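Local coordinates for ribonucleoside-diphosphate reductase (Pseudomonas aeruginosa, PDB 5IM3), which probably reduces ribonucleoside diphosphates to the deoxyribonucleotides needed for DNA synthesis, and binds the allosteric nucleotide dATP, at residues Tyr676-Asp686 / Trp858-Trp869. Numbering follows the deposited sequence.
Sequences YGSDAAIAFAD and WIVEAASRRQKW
Asp686 grips the far end of 858-869 with both carboxylate oxygens. OD1 takes the indole N-H of Trp869 (NE1 to OD1 2.9 Å, 158° at the hydrogen); OD1 lies close to the indole plane, whereas NE1 approaches from above the carboxylate plane. OD2 forms a salt bridge with Lys868 NZ (2.8 Å), met on the syn side, and a longer, weak one with Arg865 NH1. CG anti to the backbone N (chi1 -171°) brings the carboxylate within reach of all three donors. Glu861 OE1 pairs with Arg865 NE in the guanidinium plane, extending the network; Glu861 also pairs with Arg898 and Lys868 with Asp743. At the other end the Trp858 indole lies flat against the turn before helix 679-707: Gly677 CA stands 3.4 Å from the centroid of its five-membered ring, a CH-pi contact, while Ile682 CD1 reaches the ring edge at CE3 (3.4 Å). Ile682 is a knob among Trp858, Glu861, Ala862 and Arg865. Ile859 CD1 sits over the centre of the Tyr676 ring, whose hydroxyl bonds to Ile785 O. Within the barrel domain, away from the nucleotide sites, the contact joins aromatic and aliphatic packing to a buried carboxylate, its charge probably stabilised by Lys868, Arg865 and the indole N-H.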
loop_
_atom_site.group_PDB
_atom_site.type_symbol
_atom_site.label_atom_id
_atom_site.label_comp_id
_atom_site.label_asym_id
_atom_site.label_seq_id
_atom_site.Cartn_x
_atom_site.Cartn_y
_atom_site.Cartn_z
ATOM N N TYR A 676 -16.951 -6.088 -34.119
ATOM C CA TYR A 676 -15.619 -6.676 -34.157
ATOM C C TYR A 676 -15.533 -7.898 -33.252
ATOM O O TYR A 676 -14.813 -8.851 -33.564
ATOM C CB TYR A 676 -14.568 -5.635 -33.765
ATOM C CG TYR A 676 -13.242 -5.799 -34.486
ATOM C CD1 TYR A 676 -12.812 -7.044 -34.926
ATOM C CD2 TYR A 676 -12.423 -4.704 -34.732
ATOM C CE1 TYR A 676 -11.607 -7.196 -35.587
ATOM C CE2 TYR A 676 -11.214 -4.844 -35.391
ATOM C CZ TYR A 676 -10.811 -6.094 -35.816
ATOM O OH TYR A 676 -9.614 -6.251 -36.471
ATOM N N GLY A 677 -16.272 -7.902 -32.146
ATOM C CA GLY A 677 -16.270 -9.036 -31.245
ATOM C C GLY A 677 -17.329 -10.069 -31.578
ATOM O O GLY A 677 -18.299 -10.235 -30.832
ATOM N N SER A 678 -17.147 -10.779 -32.690
ATOM C CA SER A 678 -18.132 -11.756 -33.134
ATOM C C SER A 678 -17.466 -12.741 -34.079
ATOM O O SER A 678 -16.420 -12.455 -34.670
ATOM C CB SER A 678 -19.320 -11.080 -33.826
ATOM O OG SER A 678 -18.901 -10.425 -35.013
ATOM N N ASP A 679 -18.090 -13.914 -34.211
ATOM C CA ASP A 679 -17.621 -14.893 -35.182
ATOM C C ASP A 679 -17.734 -14.360 -36.604
ATOM O O ASP A 679 -16.973 -14.776 -37.486
ATOM C CB ASP A 679 -18.411 -16.197 -35.037
ATOM C CG ASP A 679 -18.113 -16.919 -33.736
ATOM O OD1 ASP A 679 -17.476 -16.311 -32.849
ATOM O OD2 ASP A 679 -18.521 -18.092 -33.596
ATOM N N ALA A 680 -18.664 -13.431 -36.841
ATOM C CA ALA A 680 -18.858 -12.896 -38.184
ATOM C C ALA A 680 -17.713 -11.980 -38.600
ATOM O O ALA A 680 -17.381 -11.913 -39.788
ATOM C CB ALA A 680 -20.191 -12.152 -38.263
ATOM N N ALA A 681 -17.104 -11.264 -37.651
ATOM C CA ALA A 681 -15.940 -10.445 -37.979
ATOM C C ALA A 681 -14.710 -11.311 -38.210
ATOM O O ALA A 681 -13.909 -11.043 -39.115
ATOM C CB ALA A 681 -15.672 -9.436 -36.863
ATOM N N ILE A 682 -14.537 -12.347 -37.390
ATOM C CA ILE A 682 -13.438 -13.284 -37.588
ATOM C C ILE A 682 -13.555 -13.950 -38.953
ATOM O O ILE A 682 -12.549 -14.189 -39.634
ATOM C CB ILE A 682 -13.421 -14.313 -36.442
ATOM C CG1 ILE A 682 -12.908 -13.645 -35.162
ATOM C CG2 ILE A 682 -12.577 -15.527 -36.806
ATOM C CD1 ILE A 682 -12.910 -14.547 -33.943
ATOM N N ALA A 683 -14.783 -14.257 -39.374
ATOM C CA ALA A 683 -14.994 -14.861 -40.685
ATOM C C ALA A 683 -14.646 -13.887 -41.803
ATOM O O ALA A 683 -13.986 -14.257 -42.782
ATOM C CB ALA A 683 -16.442 -15.333 -40.812
ATOM N N PHE A 684 -15.090 -12.632 -41.682
ATOM C CA PHE A 684 -14.775 -11.640 -42.705
ATOM C C PHE A 684 -13.274 -11.378 -42.781
ATOM O O PHE A 684 -12.727 -11.177 -43.872
ATOM C CB PHE A 684 -15.530 -10.340 -42.432
ATOM C CG PHE A 684 -15.117 -9.209 -43.326
ATOM C CD1 PHE A 684 -15.438 -9.222 -44.674
ATOM C CD2 PHE A 684 -14.403 -8.135 -42.822
ATOM C CE1 PHE A 684 -15.052 -8.184 -45.504
ATOM C CE2 PHE A 684 -14.016 -7.091 -43.645
ATOM C CZ PHE A 684 -14.339 -7.117 -44.988
ATOM N N ALA A 685 -12.591 -11.368 -41.632
ATOM C CA ALA A 685 -11.145 -11.156 -41.633
ATOM C C ALA A 685 -10.425 -12.293 -42.345
ATOM O O ALA A 685 -9.442 -12.069 -43.061
ATOM C CB ALA A 685 -10.630 -11.025 -40.200
ATOM N N ASP A 686 -10.903 -13.523 -42.153
ATOM C CA ASP A 686 -10.303 -14.677 -42.815
ATOM C C ASP A 686 -10.494 -14.602 -44.325
ATOM O O ASP A 686 -9.526 -14.682 -45.090
ATOM C CB ASP A 686 -10.920 -15.961 -42.256
ATOM C CG ASP A 686 -10.206 -17.215 -42.728
ATOM O OD1 ASP A 686 -9.658 -17.214 -43.851
ATOM O OD2 ASP A 686 -10.198 -18.208 -41.972
ATOM N N TRP A 858 -10.826 -11.672 -29.560
ATOM C CA TRP A 858 -11.336 -11.423 -30.906
ATOM C C TRP A 858 -10.249 -10.856 -31.810
ATOM O O TRP A 858 -10.137 -11.247 -32.977
ATOM C CB TRP A 858 -12.532 -10.472 -30.854
ATOM C CG TRP A 858 -13.695 -10.995 -30.078
ATOM C CD1 TRP A 858 -14.133 -10.554 -28.865
ATOM C CD2 TRP A 858 -14.583 -12.056 -30.461
ATOM N NE1 TRP A 858 -15.230 -11.274 -28.467
ATOM C CE2 TRP A 858 -15.526 -12.204 -29.428
ATOM C CE3 TRP A 858 -14.666 -12.897 -31.576
ATOM C CZ2 TRP A 858 -16.543 -13.155 -29.476
ATOM C CZ3 TRP A 858 -15.675 -13.844 -31.619
ATOM C CH2 TRP A 858 -16.601 -13.963 -30.577
ATOM N N ILE A 859 -9.438 -9.933 -31.289
ATOM C CA ILE A 859 -8.393 -9.307 -32.094
ATOM C C ILE A 859 -7.306 -10.318 -32.436
ATOM O O ILE A 859 -6.736 -10.290 -33.534
ATOM C CB ILE A 859 -7.815 -8.085 -31.354
ATOM C CG1 ILE A 859 -8.936 -7.147 -30.892
ATOM C CG2 ILE A 859 -6.836 -7.329 -32.240
ATOM C CD1 ILE A 859 -9.819 -6.643 -32.007
ATOM N N VAL A 860 -6.993 -11.219 -31.502
ATOM C CA VAL A 860 -5.965 -12.224 -31.750
ATOM C C VAL A 860 -6.453 -13.245 -32.769
ATOM O O VAL A 860 -5.748 -13.570 -33.732
ATOM C CB VAL A 860 -5.552 -12.897 -30.429
ATOM C CG1 VAL A 860 -4.625 -14.078 -30.690
ATOM C CG2 VAL A 860 -4.887 -11.886 -29.509
ATOM N N GLU A 861 -7.662 -13.779 -32.564
ATOM C CA GLU A 861 -8.189 -14.791 -33.475
ATOM C C GLU A 861 -8.349 -14.237 -34.884
ATOM O O GLU A 861 -8.100 -14.942 -35.869
ATOM C CB GLU A 861 -9.525 -15.323 -32.958
ATOM C CG GLU A 861 -9.412 -16.607 -32.154
ATOM C CD GLU A 861 -8.944 -17.779 -32.997
ATOM O OE1 GLU A 861 -9.007 -17.680 -34.242
ATOM O OE2 GLU A 861 -8.508 -18.793 -32.414
ATOM N N ALA A 862 -8.777 -12.979 -34.999
ATOM C CA ALA A 862 -8.878 -12.351 -36.311
ATOM C C ALA A 862 -7.508 -12.250 -36.967
ATOM O O ALA A 862 -7.339 -12.594 -38.142
ATOM C CB ALA A 862 -9.513 -10.968 -36.179
ATOM N N ALA A 863 -6.512 -11.776 -36.214
ATOM C CA ALA A 863 -5.161 -11.686 -36.752
ATOM C C ALA A 863 -4.626 -13.066 -37.109
ATOM O O ALA A 863 -3.917 -13.224 -38.109
ATOM C CB ALA A 863 -4.245 -10.993 -35.747
ATOM N N SER A 864 -4.972 -14.083 -36.312
ATOM C CA SER A 864 -4.511 -15.440 -36.595
ATOM C C SER A 864 -4.976 -15.913 -37.966
ATOM O O SER A 864 -4.218 -16.556 -38.700
ATOM C CB SER A 864 -5.004 -16.399 -35.511
ATOM O OG SER A 864 -4.654 -17.738 -35.824
ATOM N N ARG A 865 -6.225 -15.619 -38.327
ATOM C CA ARG A 865 -6.741 -16.095 -39.604
ATOM C C ARG A 865 -6.252 -15.250 -40.769
ATOM O O ARG A 865 -6.108 -15.765 -41.884
ATOM C CB ARG A 865 -8.266 -16.128 -39.578
ATOM C CG ARG A 865 -8.816 -17.352 -38.876
ATOM C CD ARG A 865 -10.051 -16.991 -38.111
ATOM N NE ARG A 865 -10.595 -18.109 -37.350
ATOM C CZ ARG A 865 -11.449 -19.003 -37.836
ATOM N NH1 ARG A 865 -11.853 -18.932 -39.097
ATOM N NH2 ARG A 865 -11.894 -19.981 -37.057
ATOM N N ARG A 866 -5.997 -13.961 -40.545
ATOM C CA ARG A 866 -5.372 -13.157 -41.588
ATOM C C ARG A 866 -3.960 -13.650 -41.871
ATOM O O ARG A 866 -3.528 -13.687 -43.029
ATOM C CB ARG A 866 -5.362 -11.682 -41.186
ATOM C CG ARG A 866 -6.718 -11.002 -41.313
ATOM C CD ARG A 866 -6.616 -9.505 -41.064
ATOM N NE ARG A 866 -6.245 -9.224 -39.679
ATOM C CZ ARG A 866 -7.107 -8.949 -38.705
ATOM N NH1 ARG A 866 -8.412 -8.897 -38.950
ATOM N NH2 ARG A 866 -6.661 -8.719 -37.479
ATOM N N GLN A 867 -3.241 -14.061 -40.824
ATOM C CA GLN A 867 -1.861 -14.507 -40.974
ATOM C C GLN A 867 -1.744 -15.798 -41.773
ATOM O O GLN A 867 -0.644 -16.136 -42.220
ATOM C CB GLN A 867 -1.224 -14.697 -39.594
ATOM C CG GLN A 867 0.287 -14.905 -39.618
ATOM C CD GLN A 867 1.019 -13.796 -40.350
ATOM O OE1 GLN A 867 1.157 -12.686 -39.839
ATOM N NE2 GLN A 867 1.488 -14.093 -41.557
ATOM N N LYS A 868 -2.842 -16.531 -41.964
ATOM C CA LYS A 868 -2.773 -17.752 -42.760
ATOM C C LYS A 868 -2.461 -17.450 -44.214
ATOM O O LYS A 868 -1.902 -18.297 -44.918
ATOM C CB LYS A 868 -4.087 -18.514 -42.686
ATOM C CG LYS A 868 -4.662 -18.634 -41.299
ATOM C CD LYS A 868 -5.892 -19.526 -41.289
ATOM C CE LYS A 868 -6.951 -19.078 -42.292
ATOM N NZ LYS A 868 -8.121 -19.994 -42.308
ATOM N N TRP A 869 -2.830 -16.261 -44.682
ATOM C CA TRP A 869 -2.701 -15.900 -46.082
ATOM C C TRP A 869 -1.575 -14.914 -46.344
ATOM O O TRP A 869 -1.181 -14.739 -47.502
ATOM C CB TRP A 869 -4.026 -15.311 -46.578
ATOM C CG TRP A 869 -5.210 -16.139 -46.176
ATOM C CD1 TRP A 869 -6.126 -15.849 -45.205
ATOM C CD2 TRP A 869 -5.594 -17.406 -46.722
ATOM N NE1 TRP A 869 -7.060 -16.851 -45.120
ATOM C CE2 TRP A 869 -6.755 -17.821 -46.038
ATOM C CE3 TRP A 869 -5.071 -18.229 -47.722
ATOM C CZ2 TRP A 869 -7.404 -19.019 -46.329
ATOM C CZ3 TRP A 869 -5.717 -19.418 -48.009
ATOM C CH2 TRP A 869 -6.870 -19.802 -47.313
#